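DisA protein (PDB 6CCA) probably transfers methyl groups to carbon in a disorazol polyketide assembly line, building gem-dimethyl groups. Local coordinates at residues R156-C161 and V341-L346; R163-L168 and A348-G353. All blocks are in the same frame, centred on the assembly; numbering follows the deposited sequence.

Contact 1 (R156-C161 and V341-L346)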
ATOM      1  N   ARG A 156      10.660 -11.885   8.063  1.00 17.43           N
ATOM      2  CA  ARG A 156      11.664 -11.113   8.781  1.00 18.07           C
ATOM      3  C   ARG A 156      11.040  -9.917   9.492  1.00 16.85           C
ATOM      4  O   ARG A 156      11.243  -9.726  10.692  1.00 17.29           O
ATOM      5  CB  ARG A 156      12.763 -10.643   7.826  1.00 23.59           C
ATOM      6  CG  ARG A 156      13.844 -11.678   7.564  1.00 30.97           C
ATOM      7  CD  ARG A 156      15.054 -11.054   6.887  1.00 40.10           C
ATOM      8  NE  ARG A 156      15.703 -10.058   7.737  1.00 47.10           N
ATOM      9  CZ  ARG A 156      15.722  -8.754   7.478  1.00 59.29           C
ATOM     10  NH1 ARG A 156      15.126  -8.284   6.391  1.00 55.85           N
ATOM     11  NH2 ARG A 156      16.337  -7.921   8.306  1.00 62.91           N
ATOM     12  N   LEU A 157      10.283  -9.112   8.753  1.00 17.30           N
ATOM     13  CA  LEU A 157       9.649  -7.941   9.336  1.00 16.74           C
ATOM     14  C   LEU A 157       8.684  -8.334  10.497  1.00 15.96           C
ATOM     15  O   LEU A 157       8.633  -7.672  11.514  1.00 17.34           O
ATOM     16  CB  LEU A 157       8.873  -7.185   8.260  1.00 18.87           C
ATOM     17  CG  LEU A 157       8.105  -5.984   8.838  1.00 24.83           C
ATOM     18  CD1 LEU A 157       9.065  -5.062   9.566  1.00 31.13           C
ATOM     19  CD2 LEU A 157       7.356  -5.181   7.761  1.00 30.85           C
ATOM     20  N   LEU A 158       7.819  -9.340  10.269  1.00 15.11           N
ATOM     21  CA  LEU A 158       6.900  -9.761  11.333  1.00 16.34           C
ATOM     22  C   LEU A 158       7.661 -10.211  12.558  1.00 14.67           C
ATOM     23  O   LEU A 158       7.249  -9.944  13.677  1.00 14.85           O
ATOM     24  CB  LEU A 158       6.031 -10.900  10.872  1.00 16.49           C
ATOM     25  CG  LEU A 158       4.951 -10.540   9.882  1.00 18.06           C
ATOM     26  CD1 LEU A 158       4.150 -11.766   9.612  1.00 18.17           C
ATOM     27  CD2 LEU A 158       3.990  -9.506  10.504  1.00 21.02           C
ATOM     28  N   TRP A 159       8.743 -10.957  12.367  1.00 14.37           N
ATOM     29  CA  TRP A 159       9.565 -11.423  13.504  1.00 16.67           C
ATOM     30  C   TRP A 159      10.219 -10.281  14.260  1.00 16.68           C
ATOM     31  O   TRP A 159      10.175 -10.251  15.483  1.00 14.92           O
ATOM     32  CB  TRP A 159      10.601 -12.474  13.069  1.00 17.34           C
ATOM     33  CG  TRP A 159      11.140 -13.251  14.235  1.00 18.57           C
ATOM     34  CD1 TRP A 159      12.367 -13.099  14.823  1.00 19.46           C
ATOM     35  CD2 TRP A 159      10.411 -14.175  15.048  1.00 18.51           C
ATOM     36  NE1 TRP A 159      12.449 -13.937  15.918  1.00 20.33           N
ATOM     37  CE2 TRP A 159      11.259 -14.578  16.091  1.00 19.42           C
ATOM     38  CE3 TRP A 159       9.141 -14.716  14.964  1.00 18.15           C
ATOM     39  CZ2 TRP A 159      10.895 -15.550  17.017  1.00 20.86           C
ATOM     40  CZ3 TRP A 159       8.748 -15.633  15.908  1.00 20.71           C
ATOM     41  CH2 TRP A 159       9.634 -16.065  16.916  1.00 21.23           C
ATOM     42  N   ALA A 160      10.673  -9.239  13.554  1.00 15.43           N
ATOM     43  CA  ALA A 160      11.221  -8.058  14.225  1.00 17.97           C
ATOM     44  C   ALA A 160      10.133  -7.348  15.053  1.00 18.54           C
ATOM     45  O   ALA A 160      10.377  -6.882  16.166  1.00 18.54           O
ATOM     46  CB  ALA A 160      11.873  -7.101  13.206  1.00 18.13           C
ATOM     47  N   CYS A 161       8.931  -7.273  14.525  1.00 17.04           N
ATOM     48  CA  CYS A 161       7.837  -6.633  15.245  1.00 15.57           C
ATOM     49  C   CYS A 161       7.477  -7.521  16.452  1.00 17.22           C
ATOM     50  O   CYS A 161       7.285  -7.024  17.549  1.00 15.85           O
ATOM     51  CB  CYS A 161       6.605  -6.496  14.363  1.00 17.60           C
ATOM     52  SG  CYS A 161       6.802  -5.204  13.087  1.00 19.08           S
ATOM     53  N   VAL A 341      -4.773  -8.331   4.493  1.00 19.84           N
ATOM     54  CA  VAL A 341      -3.966  -9.464   5.027  1.00 20.44           C
ATOM     55  C   VAL A 341      -3.411  -9.205   6.445  1.00 17.79           C
ATOM     56  O   VAL A 341      -3.073  -8.059   6.832  1.00 16.78           O
ATOM     57  CB  VAL A 341      -2.845  -9.855   4.022  1.00 19.87           C
ATOM     58  CG1 VAL A 341      -3.487 -10.300   2.718  1.00 24.34           C
ATOM     59  CG2 VAL A 341      -1.875  -8.708   3.760  1.00 20.42           C
ATOM     60  N   HIS A 342      -3.286 -10.309   7.230  1.00 17.80           N
ATOM     61  CA  HIS A 342      -2.867 -10.201   8.622  1.00 17.69           C
ATOM     62  C   HIS A 342      -1.448  -9.641   8.717  1.00 18.10           C
ATOM     63  O   HIS A 342      -1.105  -8.891   9.640  1.00 17.17           O
ATOM     64  CB  HIS A 342      -2.919 -11.565   9.280  1.00 19.70           C
ATOM     65  CG  HIS A 342      -4.276 -12.185   9.275  1.00 19.98           C
ATOM     66  ND1 HIS A 342      -5.452 -11.450   9.333  1.00 20.52           N
ATOM     67  CD2 HIS A 342      -4.650 -13.490   9.266  1.00 21.89           C
ATOM     68  CE1 HIS A 342      -6.480 -12.272   9.292  1.00 20.71           C
ATOM     69  NE2 HIS A 342      -6.019 -13.511   9.267  1.00 21.47           N
ATOM     70  N   PHE A 343      -0.643  -9.941   7.719  1.00 18.82           N
ATOM     71  CA  PHE A 343       0.698  -9.398   7.655  1.00 18.94           C
ATOM     72  C   PHE A 343       0.693  -7.921   7.750  1.00 18.47           C
ATOM     73  O   PHE A 343       1.516  -7.295   8.415  1.00 19.75           O
ATOM     74  CB  PHE A 343       1.403  -9.807   6.334  1.00 21.88           C
ATOM     75  CG  PHE A 343       2.623  -8.946   6.060  1.00 23.14           C
ATOM     76  CD1 PHE A 343       3.795  -9.146   6.797  1.00 25.02           C
ATOM     77  CD2 PHE A 343       2.568  -7.891   5.182  1.00 25.29           C
ATOM     78  CE1 PHE A 343       4.940  -8.328   6.631  1.00 26.58           C
ATOM     79  CE2 PHE A 343       3.662  -7.032   5.014  1.00 28.21           C
ATOM     80  CZ  PHE A 343       4.873  -7.264   5.727  1.00 27.65           C
ATOM     81  N   LEU A 344      -0.200  -7.277   7.003  1.00 16.81           N
ATOM     82  CA  LEU A 344      -0.316  -5.832   7.061  1.00 18.03           C
ATOM     83  C   LEU A 344      -0.888  -5.317   8.366  1.00 17.19           C
ATOM     84  O   LEU A 344      -0.410  -4.302   8.945  1.00 19.31           O
ATOM     85  CB  LEU A 344      -1.196  -5.321   5.888  1.00 16.97           C
ATOM     86  CG  LEU A 344      -0.525  -5.511   4.517  1.00 19.73           C
ATOM     87  CD1 LEU A 344      -1.545  -5.059   3.451  1.00 20.92           C
ATOM     88  CD2 LEU A 344       0.756  -4.700   4.378  1.00 21.47           C
ATOM     89  N   THR A 345      -1.972  -5.941   8.829  1.00 16.92           N
ATOM     90  CA  THR A 345      -2.544  -5.499  10.093  1.00 17.40           C
ATOM     91  C   THR A 345      -1.485  -5.457  11.206  1.00 17.20           C
ATOM     92  O   THR A 345      -1.407  -4.506  11.967  1.00 18.26           O
ATOM     93  CB  THR A 345      -3.741  -6.370  10.535  1.00 17.64           C
ATOM     94  OG1 THR A 345      -4.800  -6.272   9.544  1.00 17.05           O
ATOM     95  CG2 THR A 345      -4.245  -5.898  11.933  1.00 18.19           C
ATOM     96  N   LEU A 346      -0.664  -6.485  11.275  1.00 17.23           N
ATOM     97  CA  LEU A 346       0.346  -6.590  12.353  1.00 17.63           C
ATOM     98  C   LEU A 346       1.495  -5.580  12.229  1.00 19.87           C
ATOM     99  O   LEU A 346       2.003  -5.155  13.249  1.00 20.24           O
ATOM    100  CB  LEU A 346       0.946  -7.979  12.415  1.00 16.84           C
ATOM    101  CG  LEU A 346       0.034  -9.077  12.856  1.00 19.52           C
ATOM    102  CD1 LEU A 346       0.732 -10.430  12.759  1.00 22.26           C
ATOM    103  CD2 LEU A 346      -0.396  -8.748  14.260  1.00 24.77           C
TER

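Contact 2 (R163-L168 and A348-G353)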
ATOM      1  N   ARG A 163       9.202  -9.543  18.241  1.00 16.00           N
ATOM      2  CA  ARG A 163      10.134  -9.402  19.368  1.00 15.85           C
ATOM      3  C   ARG A 163       9.884  -8.202  20.232  1.00 16.96           C
ATOM      4  O   ARG A 163      10.262  -8.222  21.436  1.00 18.02           O
ATOM      5  CB  ARG A 163      11.583  -9.475  18.890  1.00 15.08           C
ATOM      6  CG  ARG A 163      11.965 -10.807  18.271  1.00 16.10           C
ATOM      7  CD  ARG A 163      13.446 -10.870  17.863  1.00 17.62           C
ATOM      8  NE  ARG A 163      14.278 -11.050  19.053  1.00 16.74           N
ATOM      9  CZ  ARG A 163      15.221 -10.246  19.447  1.00 17.50           C
ATOM     10  NH1 ARG A 163      15.534  -9.182  18.732  1.00 19.57           N
ATOM     11  NH2 ARG A 163      15.945 -10.557  20.565  1.00 16.53           N
ATOM     12  N   ARG A 164       9.310  -7.126  19.700  1.00 17.23           N
ATOM     13  CA  ARG A 164       9.074  -5.956  20.484  1.00 19.05           C
ATOM     14  C   ARG A 164       7.646  -5.652  20.664  1.00 19.97           C
ATOM     15  O   ARG A 164       7.271  -4.500  21.067  1.00 21.30           O
ATOM     16  CB  ARG A 164       9.727  -4.747  19.767  1.00 21.27           C
ATOM     17  CG  ARG A 164      11.179  -4.974  19.449  1.00 24.24           C
ATOM     18  CD  ARG A 164      12.018  -4.918  20.676  1.00 29.68           C
ATOM     19  NE  ARG A 164      11.889  -3.658  21.423  1.00 33.53           N
ATOM     20  CZ  ARG A 164      12.503  -2.512  21.103  1.00 33.45           C
ATOM     21  NH1 ARG A 164      13.250  -2.394  20.022  1.00 33.23           N
ATOM     22  NH2 ARG A 164      12.370  -1.470  21.901  1.00 37.47           N
ATOM     23  N   TYR A 165       6.773  -6.606  20.311  1.00 19.08           N
ATOM     24  CA  TYR A 165       5.316  -6.273  20.190  1.00 16.93           C
ATOM     25  C   TYR A 165       4.662  -5.750  21.487  1.00 19.24           C
ATOM     26  O   TYR A 165       3.907  -4.789  21.452  1.00 20.07           O
ATOM     27  CB  TYR A 165       4.477  -7.448  19.585  1.00 17.20           C
ATOM     28  CG  TYR A 165       3.487  -6.937  18.520  1.00 16.96           C
ATOM     29  CD1 TYR A 165       2.201  -6.496  18.880  1.00 18.30           C
ATOM     30  CD2 TYR A 165       3.863  -6.869  17.167  1.00 19.49           C
ATOM     31  CE1 TYR A 165       1.345  -6.021  17.928  1.00 21.43           C
ATOM     32  CE2 TYR A 165       2.993  -6.387  16.176  1.00 19.65           C
ATOM     33  CZ  TYR A 165       1.734  -5.981  16.560  1.00 22.36           C
ATOM     34  OH  TYR A 165       0.869  -5.477  15.607  1.00 23.53           O
ATOM     35  N   PRO A 166       4.940  -6.377  22.606  1.00 21.90           N
ATOM     36  CA  PRO A 166       4.338  -5.866  23.867  1.00 25.96           C
ATOM     37  C   PRO A 166       4.686  -4.384  24.093  1.00 28.11           C
ATOM     38  O   PRO A 166       3.777  -3.597  24.335  1.00 33.29           O
ATOM     39  CB  PRO A 166       4.915  -6.792  24.919  1.00 24.25           C
ATOM     40  CG  PRO A 166       5.253  -8.074  24.150  1.00 25.92           C
ATOM     41  CD  PRO A 166       5.716  -7.599  22.803  1.00 21.78           C
ATOM     42  N   GLU A 167       5.943  -3.982  23.919  1.00 28.58           N
ATOM     43  CA  GLU A 167       6.286  -2.547  23.873  1.00 27.39           C
ATOM     44  C   GLU A 167       5.573  -1.695  22.837  1.00 30.66           C
ATOM     45  O   GLU A 167       5.152  -0.599  23.132  1.00 35.41           O
ATOM     46  CB  GLU A 167       7.770  -2.377  23.713  1.00 29.76           C
ATOM     47  CG  GLU A 167       8.569  -2.939  24.890  1.00 32.96           C
ATOM     48  CD  GLU A 167       9.994  -3.155  24.480  1.00 38.80           C
ATOM     49  OE1 GLU A 167      10.768  -2.177  24.622  1.00 43.05           O
ATOM     50  OE2 GLU A 167      10.337  -4.241  23.927  1.00 37.57           O
ATOM     51  N   LEU A 168       5.441  -2.195  21.622  1.00 26.36           N
ATOM     52  CA  LEU A 168       4.780  -1.493  20.560  1.00 29.65           C
ATOM     53  C   LEU A 168       3.339  -1.187  20.953  1.00 33.19           C
ATOM     54  O   LEU A 168       2.853  -0.070  20.818  1.00 28.91           O
ATOM     55  CB  LEU A 168       4.828  -2.328  19.266  1.00 27.33           C
ATOM     56  CG  LEU A 168       6.200  -2.313  18.572  1.00 26.95           C
ATOM     57  CD1 LEU A 168       6.293  -3.353  17.509  1.00 25.66           C
ATOM     58  CD2 LEU A 168       6.498  -0.967  17.917  1.00 29.96           C
ATOM     59  N   ALA A 348       1.960  -2.755   9.141  1.00 23.29           N
ATOM     60  CA  ALA A 348       1.424  -1.435   8.700  1.00 25.64           C
ATOM     61  C   ALA A 348       0.364  -0.919   9.663  1.00 24.98           C
ATOM     62  O   ALA A 348       0.245   0.273   9.895  1.00 24.87           O
ATOM     63  CB  ALA A 348       0.870  -1.561   7.278  1.00 27.67           C
ATOM     64  N   GLY A 349      -0.370  -1.825  10.329  1.00 24.44           N
ATOM     65  CA  GLY A 349      -1.367  -1.434  11.370  1.00 22.86           C
ATOM     66  C   GLY A 349      -0.905  -0.693  12.600  1.00 22.14           C
ATOM     67  O   GLY A 349      -1.720  -0.174  13.419  1.00 25.14           O
ATOM     68  N   LEU A 350       0.417  -0.710  12.808  1.00 24.49           N
ATOM     69  CA  LEU A 350       1.014   0.005  13.879  1.00 25.05           C
ATOM     70  C   LEU A 350       1.237   1.488  13.490  1.00 28.71           C
ATOM     71  O   LEU A 350       1.553   2.268  14.358  1.00 28.21           O
ATOM     72  CB  LEU A 350       2.382  -0.591  14.254  1.00 26.47           C
ATOM     73  CG  LEU A 350       2.332  -1.998  14.842  1.00 27.14           C
ATOM     74  CD1 LEU A 350       3.701  -2.629  14.778  1.00 29.63           C
ATOM     75  CD2 LEU A 350       1.794  -1.975  16.253  1.00 27.83           C
ATOM     76  N   LEU A 351       1.035   1.863  12.237  1.00 28.68           N
ATOM     77  CA  LEU A 351       1.411   3.235  11.757  1.00 30.40           C
ATOM     78  C   LEU A 351       0.202   4.145  11.667  1.00 33.42           C
ATOM     79  O   LEU A 351      -0.920   3.690  11.405  1.00 31.56           O
ATOM     80  CB  LEU A 351       2.051   3.145  10.370  1.00 32.81           C
ATOM     81  CG  LEU A 351       3.414   2.455  10.273  1.00 34.92           C
ATOM     82  CD1 LEU A 351       3.857   2.235   8.813  1.00 39.90           C
ATOM     83  CD2 LEU A 351       4.429   3.234  11.072  1.00 35.85           C
ATOM     84  N   ASP A 352       0.422   5.437  11.866  1.00 34.61           N
ATOM     85  CA  ASP A 352      -0.683   6.407  11.852  1.00 33.71           C
ATOM     86  C   ASP A 352      -1.410   6.449  10.536  1.00 30.06           C
ATOM     87  O   ASP A 352      -2.622   6.596  10.499  1.00 28.19           O
ATOM     88  CB  ASP A 352      -0.128   7.807  12.136  1.00 40.72           C
ATOM     89  CG  ASP A 352       0.347   8.000  13.583  1.00 40.65           C
ATOM     90  OD1 ASP A 352       0.206   7.130  14.434  1.00 39.95           O
ATOM     91  OD2 ASP A 352       0.888   9.072  13.868  1.00 50.06           O
ATOM     92  N   GLY A 353      -0.658   6.320   9.441  1.00 30.27           N
ATOM     93  CA  GLY A 353      -1.226   6.360   8.084  1.00 29.55           C
ATOM     94  C   GLY A 353      -2.310   5.321   7.845  1.00 28.53           C
ATOM     95  O   GLY A 353      -3.262   5.561   7.079  1.00 29.79           O
TER

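Contact 1 (R156-C161 and V341-L346)
Leu-158 and Phe-343 carry a helix-helix packing in which helix 152-163, from the helical N-terminal part of the chain, lies beside the short helix 342-346 that follows strand 330-337 of the methyltransferase sheet. The axes of 156-161 and 342-346 run in roughly the same direction, inclined by 38°, and come no closer than 10.5 Å, a spacing that leaves the gap to large apolar side chains. Phe-343 spans it because its CG stands anti to the backbone N (chi1 164°), which carries the ring out toward the other helix. Leu-158 receives the ring at its edge rather than over a face: Leu-158 CG lies 3.6 Å from Phe-343 CD1, with Leu-158 CD1 in the ring plane and Leu-158 CD2 close to the same ring carbon. Leu-157, crossing the phenylalanine nearly at right angles, brings its CD2 obliquely to 3.8 Å from Phe-343 CZ. The two leucines, neighbours in sequence, thus meet neighbouring carbons of one ring, while Tyr-154, one turn or so earlier, adds an edge-to-face aromatic contact. All four touching residues are buried, and the pairing across the gap is wholly apolar. Beyond it, Ser-65 of helix 55-75 touches Leu-158, and Leu-108 of helix 102-114 packs on Leu-346, so the pair is flanked by two further helices. One turn after the phenylalanine, the second branch of Leu-158 finds its other partner: CD2 sits 3.9 Å from Leu-346 CB.

Contact 2 (R163-L168 and A348-G353)
Leu-350 reaches from the loop after helix 342-346 to helix 165-169 and meets Tyr-165 at its start and Leu-168 about one turn on. Such a contact illustrates how one branched residue can fasten an irregular segment to a helix. With CG anti to its own carbonyl carbon (chi1 -66°), Leu-350 directs both methyls at that helix. Leu-350 CD1 lies 3.8 Å from Leu-168 CD1, the two leucines crossing nearly at right angles, and also comes near the tyrosine ring. The other branch, Leu-350 CD2, turns to the phenol end, 3.7 Å from Tyr-165 OH, and the ring meets it obliquely. This tight part is small and buried; it is extended by helix 175-179, whose Val-178 touches Leu-168 and whose Ala-175 touches Leu-350.

The other side of helix 165-169 is more polar and more open to solvent. There Arg-164, at the N-cap position, grips Glu-167 side-on: NE donates to OE2 at 3.0 Å, and NH2 to OE1 at 3.2 Å. Both acceptors lie almost in the guanidinium plane, yet each oxygen is approached from above the carboxylate plane. On the loop segment, exposed Asp-352 pairs with Arg-100. The two ion pairs lie away from the leucines and probably balance their charges there. With its hydroxyl bonded to Leu-346 O, the tyrosine can place a polar atom against a leucine methyl in a buried contact.

Contact 1 and contact 2 lie side by side, their centres about 9 Å apart, and both join the same two regions of the chain: helices 152-163 and 165-169 follow each other on one side, helix 342-346 and its succeeding loop on the other. Polar links bridge them. Tyr-165 OH of contact 2 probably hydrogen-bonds Leu-346 O of contact 1 at 2.6 Å, and Gly-349 N probably bonds Leu-344 O at 2.8 Å, continuing the helix end into the loop. Packing adds Cys-161 O against Leu-168 CD1 at 3.8 Å. Together they join helices that precede the methyltransferase sheet to the segment that follows its strand 330-337.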